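Local coordinates for protein formimidoylglutamase (Bacillus subtilis, PDB 3M1R) that hydrolyses N-formimidoyl-L-glutamate to L-glutamate and formamide in histidine degradation, using two manganese ions per subunit, at residues L186-R192 with V209-M214; G145-V149 with I181-I187; D238-I242 with I277-N282. All coordinates share one frame; numbering follows the deposited sequence.

Interaction 1: L186-R192 with V209-M214; sequences LIQLGIR and VNIHTM
Q188 reaches past V209 on one face of a parallel strand pair: its CG and the CG1 of V209 meet at 3.6 Å, the two side chains crossing at about a right angle. The glutamine chain is extended beyond CG (chi2 -172°), which carries its amide past V209 to H156 and Q151, hydrogen-bonded to its OE1 and NE2. L186 CD1 packs on V209 CG2 at 3.7 Å, and further along, I191 CG1 lies 3.7 Å from I211 CG2. The opposite face carries I187, L189, N210 and H212. With CG anti to the carbonyl carbon (chi1 -58°), H212 sets its ring beside I187 and L189. The L189 and H212 side chains lie side by side, L189 CD2 4.0 Å from H212 CB and oblique to the ring, while Q188 O lies at the ring edge, near its plane. Strands 186-191 and 210-213 form, with helix 198-206, a beta-alpha-beta unit at one margin of the parallel sheet of the arginase fold. Their backbone ladder runs from N210 N and L186 O to G190 N and H212 O. L186 O also receives a weak bond from N210 ND2 (3.1 Å), an amide held mainly by Q184 O. At G190, whose positive phi (102°) turns the chain, a beta bulge shifts the register by one, and H212 O takes a second, weak bond from I191 N. I191 O then accepts M214 N at 3.0 Å. Selenomethionine M214, bent at chi2 and chi3, folds back over G190, its SE 3.8 Å from G190 CA, while T213 OG1 caps M216 N at the start of helix 214-220.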
loop_
_atom_site.group_PDB
_atom_site.type_symbol
_atom_site.label_atom_id
_atom_site.label_comp_id
_atom_site.label_asym_id
_atom_site.label_seq_id
_atom_site.Cartn_x
_atom_site.Cartn_y
_atom_site.Cartn_z
ATOM N N LEU D 186 9.113 -3.005 -40.488
ATOM C CA LEU D 186 8.669 -2.795 -39.118
ATOM C C LEU D 186 7.257 -3.325 -39.045
ATOM O O LEU D 186 6.390 -2.873 -39.794
ATOM C CB LEU D 186 8.649 -1.296 -38.798
ATOM C CG LEU D 186 8.926 -0.793 -37.371
ATOM C CD1 LEU D 186 8.209 0.517 -37.115
ATOM C CD2 LEU D 186 8.544 -1.808 -36.328
ATOM N N ILE D 187 7.029 -4.297 -38.167
ATOM C CA ILE D 187 5.682 -4.792 -37.906
ATOM C C ILE D 187 5.232 -4.388 -36.492
ATOM O O ILE D 187 5.770 -4.877 -35.488
ATOM C CB ILE D 187 5.619 -6.319 -38.069
ATOM C CG1 ILE D 187 5.974 -6.702 -39.496
ATOM C CG2 ILE D 187 4.248 -6.841 -37.756
ATOM C CD1 ILE D 187 6.306 -8.139 -39.621
ATOM N N GLN D 188 4.250 -3.491 -36.415
ATOM C CA GLN D 188 3.735 -3.041 -35.125
ATOM C C GLN D 188 2.503 -3.846 -34.794
ATOM O O GLN D 188 1.538 -3.838 -35.551
ATOM C CB GLN D 188 3.397 -1.547 -35.141
ATOM C CG GLN D 188 4.565 -0.651 -35.517
ATOM C CD GLN D 188 4.247 0.833 -35.333
ATOM O OE1 GLN D 188 3.182 1.313 -35.736
ATOM N NE2 GLN D 188 5.184 1.567 -34.742
ATOM N N LEU D 189 2.536 -4.534 -33.658
ATOM C CA LEU D 189 1.448 -5.423 -33.277
ATOM C C LEU D 189 0.814 -4.914 -31.998
ATOM O O LEU D 189 1.506 -4.723 -30.997
ATOM C CB LEU D 189 1.973 -6.860 -33.077
ATOM C CG LEU D 189 2.591 -7.580 -34.284
ATOM C CD1 LEU D 189 3.363 -8.821 -33.844
ATOM C CD2 LEU D 189 1.520 -7.963 -35.307
ATOM N N GLY D 190 -0.497 -4.689 -32.033
ATOM C CA GLY D 190 -1.249 -4.299 -30.846
ATOM C C GLY D 190 -1.592 -2.829 -30.740
ATOM O O GLY D 190 -2.041 -2.377 -29.676
ATOM N N ILE D 191 -1.391 -2.078 -31.831
ATOM C CA ILE D 191 -1.650 -0.625 -31.815
ATOM C C ILE D 191 -3.092 -0.397 -31.362
ATOM O O ILE D 191 -4.029 -0.946 -31.933
ATOM C CB ILE D 191 -1.410 0.030 -33.197
ATOM C CG1 ILE D 191 0.069 -0.081 -33.611
ATOM C CG2 ILE D 191 -1.852 1.471 -33.184
ATOM C CD1 ILE D 191 1.038 0.499 -32.586
ATOM N N ARG D 192 -3.274 0.405 -30.324
ATOM C CA ARG D 192 -4.538 0.388 -29.600
ATOM C C ARG D 192 -5.351 1.655 -29.834
ATOM O O ARG D 192 -4.805 2.750 -29.850
ATOM C CB ARG D 192 -4.273 0.164 -28.101
ATOM C CG ARG D 192 -5.498 -0.265 -27.305
ATOM C CD ARG D 192 -5.200 -0.226 -25.816
ATOM N NE ARG D 192 -4.170 -1.203 -25.455
ATOM C CZ ARG D 192 -3.712 -1.379 -24.221
ATOM N NH1 ARG D 192 -4.192 -0.640 -23.224
ATOM N NH2 ARG D 192 -2.781 -2.298 -23.975
ATOM N N VAL D 209 4.935 1.656 -42.546
ATOM C CA VAL D 209 4.996 0.732 -41.425
ATOM C C VAL D 209 3.795 -0.213 -41.499
ATOM O O VAL D 209 2.688 0.185 -41.886
ATOM C CB VAL D 209 5.075 1.491 -40.067
ATOM C CG1 VAL D 209 4.842 0.547 -38.861
ATOM C CG2 VAL D 209 6.423 2.183 -39.947
ATOM N N ASN D 210 4.028 -1.473 -41.157
ATOM C CA ASN D 210 2.966 -2.463 -41.106
ATOM C C ASN D 210 2.242 -2.385 -39.775
ATOM O O ASN D 210 2.743 -2.856 -38.750
ATOM C CB ASN D 210 3.533 -3.862 -41.300
ATOM C CG ASN D 210 4.322 -3.991 -42.582
ATOM O OD1 ASN D 210 3.780 -3.852 -43.680
ATOM N ND2 ASN D 210 5.612 -4.250 -42.449
ATOM N N ILE D 211 1.051 -1.805 -39.801
ATOM C CA ILE D 211 0.311 -1.572 -38.577
ATOM C C ILE D 211 -0.815 -2.583 -38.383
ATOM O O ILE D 211 -1.674 -2.743 -39.238
ATOM C CB ILE D 211 -0.247 -0.150 -38.542
ATOM C CG1 ILE D 211 0.884 0.842 -38.792
ATOM C CG2 ILE D 211 -0.944 0.116 -37.196
ATOM C CD1 ILE D 211 0.422 2.153 -39.396
ATOM N N HIS D 212 -0.800 -3.262 -37.246
ATOM C CA HIS D 212 -1.864 -4.197 -36.892
ATOM C C HIS D 212 -2.507 -3.815 -35.563
ATOM O O HIS D 212 -1.947 -4.064 -34.489
ATOM C CB HIS D 212 -1.311 -5.619 -36.859
ATOM C CG HIS D 212 -0.703 -6.031 -38.161
ATOM N ND1 HIS D 212 -1.362 -6.827 -39.070
ATOM C CD2 HIS D 212 0.478 -5.700 -38.733
ATOM C CE1 HIS D 212 -0.601 -6.989 -40.137
ATOM N NE2 HIS D 212 0.520 -6.313 -39.960
ATOM N N THR D 213 -3.686 -3.206 -35.648
ATOM C CA THR D 213 -4.399 -2.755 -34.458
ATOM C C THR D 213 -4.901 -3.923 -33.616
ATOM O O THR D 213 -4.867 -5.086 -34.040
ATOM C CB THR D 213 -5.586 -1.852 -34.823
ATOM O OG1 THR D 213 -6.584 -2.631 -35.490
ATOM C CG2 THR D 213 -5.129 -0.731 -35.745
HETATM N N MSE D 214 -5.317 -3.601 -32.399
HETATM C CA MSE D 214 -5.950 -4.553 -31.502
HETATM C C MSE D 214 -7.233 -5.041 -32.143
HETATM O O MSE D 214 -7.632 -6.188 -31.947
HETATM C CB MSE D 214 -6.273 -3.876 -30.163
HETATM C CG MSE D 214 -5.075 -3.784 -29.213
HETATM SE SE MSE D 214 -4.245 -5.525 -28.815
HETATM C CE MSE D 214 -5.836 -6.529 -28.318
#

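Interaction 2: G145-V149 with I181-I187; sequences GTTAV and IEGQHLI
V149 and the H185-I187 backbone are joined by two hydrogen bonds, which start the pairing of strands 147-152 and 186-191. V149 N donates to H185 O at 3.0 Å, from a position tilted 17° out of the carbonyl plane, and I187 N returns a straighter bond to V149 O at 2.8 Å (172° at the hydrogen). CA-H...O contacts flank both acceptors, A148 CA approaching H185 O at 3.3 Å and L186 CA lying near V149 O.

Apolar contacts gather round the V149 side chain. CG2 of V149 meets CD1 of I181 at 3.7 Å, the two side chains nearly perpendicular, while the V149 and L186 side chains lie side by side, V149 CB 3.9 Å from L186 CD2. For I181, chi1 of 64° sets CG1 between the backbone N and carbonyl carbon, and its extended chi2 carries CD1 on to the valine.

At the outer end, T146 CG2 approaches CE1 of the H185 ring obliquely at 4.1 Å. H185, last residue of the 3-10 segment, already offers its carbonyl to V149, and pairing begins where strand 186-191 starts. The polar part of the contact is thus backbone, while I181, L186 and V149 pack as hydrocarbon on the side facing helices 171-178 and 133-141.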
loop_
_atom_site.group_PDB
_atom_site.type_symbol
_atom_site.label_atom_id
_atom_site.label_comp_id
_atom_site.label_asym_id
_atom_site.label_seq_id
_atom_site.Cartn_x
_atom_site.Cartn_y
_atom_site.Cartn_z
ATOM N N GLY D 145 23.093 -6.726 -40.043
ATOM C CA GLY D 145 22.646 -6.490 -41.403
ATOM C C GLY D 145 21.211 -6.001 -41.433
ATOM O O GLY D 145 20.664 -5.586 -40.404
ATOM N N THR D 146 20.595 -6.052 -42.610
ATOM C CA THR D 146 19.210 -5.624 -42.769
ATOM C C THR D 146 18.273 -6.347 -41.799
ATOM O O THR D 146 18.077 -7.560 -41.882
ATOM C CB THR D 146 18.723 -5.831 -44.204
ATOM O OG1 THR D 146 19.541 -5.060 -45.092
ATOM C CG2 THR D 146 17.283 -5.370 -44.334
ATOM N N THR D 147 17.684 -5.587 -40.890
ATOM C CA THR D 147 16.933 -6.171 -39.788
ATOM C C THR D 147 15.450 -5.810 -39.845
ATOM O O THR D 147 15.080 -4.669 -40.124
ATOM C CB THR D 147 17.545 -5.725 -38.440
ATOM O OG1 THR D 147 18.934 -6.078 -38.419
ATOM C CG2 THR D 147 16.838 -6.379 -37.249
ATOM N N ALA D 148 14.600 -6.800 -39.603
ATOM C CA ALA D 148 13.181 -6.546 -39.429
ATOM C C ALA D 148 12.915 -6.389 -37.939
ATOM O O ALA D 148 13.557 -7.059 -37.132
ATOM C CB ALA D 148 12.380 -7.682 -39.967
ATOM N N VAL D 149 11.968 -5.526 -37.580
ATOM C CA VAL D 149 11.600 -5.343 -36.175
ATOM C C VAL D 149 10.143 -5.716 -35.982
ATOM O O VAL D 149 9.258 -5.194 -36.672
ATOM C CB VAL D 149 11.819 -3.890 -35.676
ATOM C CG1 VAL D 149 11.451 -3.755 -34.175
ATOM C CG2 VAL D 149 13.254 -3.434 -35.919
ATOM N N ILE D 181 16.582 1.257 -39.912
ATOM C CA ILE D 181 15.737 0.203 -40.451
ATOM C C ILE D 181 14.766 0.853 -41.405
ATOM O O ILE D 181 14.634 2.074 -41.425
ATOM C CB ILE D 181 14.930 -0.526 -39.367
ATOM C CG1 ILE D 181 13.955 0.442 -38.693
ATOM C CG2 ILE D 181 15.861 -1.240 -38.375
ATOM C CD1 ILE D 181 13.045 -0.224 -37.660
ATOM N N GLU D 182 14.087 0.042 -42.202
ATOM C CA GLU D 182 13.121 0.575 -43.154
ATOM C C GLU D 182 11.713 0.417 -42.607
ATOM O O GLU D 182 11.421 -0.544 -41.900
ATOM C CB GLU D 182 13.253 -0.118 -44.517
ATOM C CG GLU D 182 14.318 0.479 -45.427
ATOM C CD GLU D 182 14.474 -0.297 -46.724
ATOM O OE1 GLU D 182 13.573 -1.100 -47.049
ATOM O OE2 GLU D 182 15.497 -0.108 -47.419
ATOM N N GLY D 183 10.846 1.367 -42.934
ATOM C CA GLY D 183 9.473 1.351 -42.464
ATOM C C GLY D 183 8.708 0.073 -42.768
ATOM O O GLY D 183 7.968 -0.437 -41.917
ATOM N N GLN D 184 8.886 -0.459 -43.973
ATOM C CA GLN D 184 8.139 -1.652 -44.358
ATOM C C GLN D 184 8.695 -2.932 -43.737
ATOM O O GLN D 184 8.120 -4.002 -43.909
ATOM C CB GLN D 184 8.048 -1.788 -45.871
ATOM C CG GLN D 184 9.325 -2.263 -46.527
ATOM C CD GLN D 184 10.167 -1.125 -47.041
ATOM O OE1 GLN D 184 10.105 -0.007 -46.522
ATOM N NE2 GLN D 184 10.958 -1.395 -48.078
ATOM N N HIS D 185 9.809 -2.822 -43.020
ATOM C CA HIS D 185 10.376 -3.966 -42.302
ATOM C C HIS D 185 10.013 -3.918 -40.832
ATOM O O HIS D 185 10.548 -4.685 -40.037
ATOM C CB HIS D 185 11.893 -3.979 -42.418
ATOM C CG HIS D 185 12.382 -3.957 -43.826
ATOM N ND1 HIS D 185 13.610 -3.440 -44.177
ATOM C CD2 HIS D 185 11.804 -4.381 -44.975
ATOM C CE1 HIS D 185 13.769 -3.553 -45.485
ATOM N NE2 HIS D 185 12.688 -4.119 -45.992
ATOM N N LEU D 186 9.113 -3.005 -40.488
ATOM C CA LEU D 186 8.669 -2.795 -39.118
ATOM C C LEU D 186 7.257 -3.325 -39.045
ATOM O O LEU D 186 6.390 -2.873 -39.794
ATOM C CB LEU D 186 8.649 -1.296 -38.798
ATOM C CG LEU D 186 8.926 -0.793 -37.371
ATOM C CD1 LEU D 186 8.209 0.517 -37.115
ATOM C CD2 LEU D 186 8.544 -1.808 -36.328
ATOM N N ILE D 187 7.029 -4.297 -38.167
ATOM C CA ILE D 187 5.682 -4.792 -37.906
ATOM C C ILE D 187 5.232 -4.388 -36.492
ATOM O O ILE D 187 5.770 -4.877 -35.488
ATOM C CB ILE D 187 5.619 -6.319 -38.069
ATOM C CG1 ILE D 187 5.974 -6.702 -39.496
ATOM C CG2 ILE D 187 4.248 -6.841 -37.756
ATOM C CD1 ILE D 187 6.306 -8.139 -39.621
#

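Interaction 3: D238-I242 with I277-N282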
loop_
_atom_site.group_PDB
_atom_site.type_symbol
_atom_site.label_atom_id
_atom_site.label_comp_id
_atom_site.label_asym_id
_atom_site.label_seq_id
_atom_site.Cartn_x
_atom_site.Cartn_y
_atom_site.Cartn_z
ATOM N N ASP D 238 17.399 -9.921 -43.460
ATOM C CA ASP D 238 18.327 -10.968 -43.067
ATOM C C ASP D 238 18.121 -11.438 -41.638
ATOM O O ASP D 238 18.412 -12.587 -41.321
ATOM C CB ASP D 238 19.767 -10.494 -43.249
ATOM C CG ASP D 238 20.194 -10.483 -44.699
ATOM O OD1 ASP D 238 19.799 -11.407 -45.442
ATOM O OD2 ASP D 238 20.925 -9.554 -45.094
ATOM N N PHE D 239 17.634 -10.545 -40.775
ATOM C CA PHE D 239 17.422 -10.874 -39.364
ATOM C C PHE D 239 16.136 -10.263 -38.834
ATOM O O PHE D 239 15.618 -9.293 -39.390
ATOM C CB PHE D 239 18.576 -10.356 -38.507
ATOM C CG PHE D 239 19.928 -10.803 -38.973
ATOM C CD1 PHE D 239 20.611 -10.087 -39.944
ATOM C CD2 PHE D 239 20.526 -11.926 -38.427
ATOM C CE1 PHE D 239 21.855 -10.489 -40.371
ATOM C CE2 PHE D 239 21.777 -12.335 -38.850
ATOM C CZ PHE D 239 22.441 -11.614 -39.823
ATOM N N ILE D 240 15.633 -10.826 -37.742
ATOM C CA ILE D 240 14.480 -10.260 -37.063
ATOM C C ILE D 240 14.856 -9.918 -35.626
ATOM O O ILE D 240 15.620 -10.649 -34.995
ATOM C CB ILE D 240 13.280 -11.218 -37.081
ATOM C CG1 ILE D 240 13.617 -12.503 -36.337
ATOM C CG2 ILE D 240 12.872 -11.539 -38.515
ATOM C CD1 ILE D 240 12.730 -13.661 -36.717
ATOM N N PHE D 241 14.353 -8.782 -35.135
ATOM C CA PHE D 241 14.543 -8.378 -33.750
ATOM C C PHE D 241 13.172 -8.212 -33.123
ATOM O O PHE D 241 12.284 -7.600 -33.704
ATOM C CB PHE D 241 15.342 -7.073 -33.668
ATOM C CG PHE D 241 15.584 -6.585 -32.254
ATOM C CD1 PHE D 241 16.644 -7.074 -31.505
ATOM C CD2 PHE D 241 14.766 -5.624 -31.688
ATOM C CE1 PHE D 241 16.878 -6.622 -30.217
ATOM C CE2 PHE D 241 14.997 -5.159 -30.396
ATOM C CZ PHE D 241 16.056 -5.655 -29.662
ATOM N N ILE D 242 12.998 -8.793 -31.948
ATOM C CA ILE D 242 11.719 -8.771 -31.273
ATOM C C ILE D 242 11.760 -7.732 -30.164
ATOM O O ILE D 242 12.542 -7.860 -29.224
ATOM C CB ILE D 242 11.399 -10.135 -30.638
ATOM C CG1 ILE D 242 11.367 -11.246 -31.688
ATOM C CG2 ILE D 242 10.071 -10.080 -29.892
ATOM C CD1 ILE D 242 11.150 -12.603 -31.051
ATOM N N ILE D 277 7.416 -16.586 -32.975
ATOM C CA ILE D 277 8.451 -15.795 -33.639
ATOM C C ILE D 277 9.863 -16.292 -33.308
ATOM O O ILE D 277 10.741 -16.341 -34.174
ATOM C CB ILE D 277 8.345 -14.309 -33.259
ATOM C CG1 ILE D 277 7.089 -13.694 -33.882
ATOM C CG2 ILE D 277 9.592 -13.567 -33.699
ATOM C CD1 ILE D 277 6.622 -12.417 -33.199
ATOM N N ALA D 278 10.069 -16.678 -32.053
ATOM C CA ALA D 278 11.378 -17.112 -31.587
ATOM C C ALA D 278 11.909 -18.349 -32.320
ATOM O O ALA D 278 13.116 -18.608 -32.309
ATOM C CB ALA D 278 11.338 -17.362 -30.089
ATOM N N GLN D 279 11.011 -19.110 -32.949
ATOM C CA GLN D 279 11.389 -20.319 -33.690
ATOM C C GLN D 279 11.847 -20.022 -35.109
ATOM O O GLN D 279 12.438 -20.874 -35.771
ATOM C CB GLN D 279 10.207 -21.279 -33.784
ATOM C CG GLN D 279 9.805 -21.880 -32.468
ATOM C CD GLN D 279 8.631 -22.815 -32.614
ATOM O OE1 GLN D 279 7.502 -22.378 -32.810
ATOM N NE2 GLN D 279 8.894 -24.115 -32.532
ATOM N N GLN D 280 11.542 -18.819 -35.574
ATOM C CA GLN D 280 11.796 -18.429 -36.947
ATOM C C GLN D 280 13.296 -18.247 -37.169
ATOM O O GLN D 280 14.060 -18.146 -36.210
ATOM C CB GLN D 280 10.995 -17.159 -37.282
ATOM C CG GLN D 280 9.927 -17.369 -38.361
ATOM C CD GLN D 280 8.835 -18.350 -37.960
ATOM O OE1 GLN D 280 8.093 -18.842 -38.803
ATOM N NE2 GLN D 280 8.734 -18.634 -36.672
ATOM N N PRO D 281 13.732 -18.233 -38.436
ATOM C CA PRO D 281 15.172 -18.145 -38.712
ATOM C C PRO D 281 15.759 -16.751 -38.461
ATOM O O PRO D 281 15.126 -15.749 -38.749
ATOM C CB PRO D 281 15.278 -18.499 -40.214
ATOM C CG PRO D 281 13.943 -19.066 -40.598
ATOM C CD PRO D 281 12.941 -18.459 -39.657
ATOM N N ASN D 282 16.970 -16.717 -37.918
ATOM C CA ASN D 282 17.761 -15.504 -37.785
ATOM C C ASN D 282 17.159 -14.464 -36.830
ATOM O O ASN D 282 17.262 -13.249 -37.051
ATOM C CB ASN D 282 18.081 -14.915 -39.165
ATOM C CG ASN D 282 18.773 -15.933 -40.093
ATOM O OD1 ASN D 282 18.272 -16.245 -41.178
ATOM N ND2 ASN D 282 19.919 -16.456 -39.655
#
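This is a strand-to-helix packing contact closed by a single backbone hydrogen bond, within the beta-alpha-beta unit made of strand 239-245, helix 267-278 and strand 283-289. The segment 277-282 leaves the C-terminal part of the helix and turns back toward the sheet, where N282 leads directly into the neighbouring parallel strand.

At the helix side, the I242 and I277 side chains run antiparallel, each alongside the other. With CG1 anti to the carbonyl carbon (chi1 -59°) and the chain extended beyond it, I242 lays its outer carbons along the CG2 branch of I277. I242 CG1 lies 3.5 Å from I277 CG2; the still shorter approach of I242 CD1 to that carbon is too close to be taken at face value. I277 is also covered by I226 of helix 222-234 and by I150 and F152 of strand 147-152, which places it between helix and sheet.

I240 points the same way from the strand, its CD1 resting near the turn: 3.9 Å from Q280 CB and 3.8 Å from P281 O. The turn itself is drawn in by Q280 N, bonded to I277 O. Beyond it, I240 N donates to N282 O at 3.0 Å with 165° at the hydrogen, although the donor stands 35° out of the carbonyl plane. The same oxygen receives the CA-H of F239 and lies at the edge of the F239 ring, near its plane. CD2 of that F239 ring is 3.9 Å from N282 CB.

The chemistry changes along the contact: hydrocarbon meets hydrocarbon at the buried helix end, whereas toward the more exposed N282 the contact turns polar, its backbone carbonyl accepting I240 N, implying that strand pairing is set up just as the connection re-enters the sheet.

All three contacts belong to beta-alpha-beta units of one parallel sheet. Interactions 1 and 2 are buried and share L186 and I187: strand 186-191 is paired with 210-213 in the first and with 147-152 in the second. Interaction 2 also touches interaction 3, where A148 N and A148 O make backbone hydrogen bonds to F239 O and F241 N between neighbouring strands 147-152 and 239-245. Interaction 3 is only partly buried. Interaction 1 is carried by a backbone ladder, interaction 2 combines two backbone bonds with apolar packing, and interaction 3 rests more on side-chain packing. Interaction 1 also brings the I191 side chain about 5 Å from that of D153, a ligand of both calcium ions.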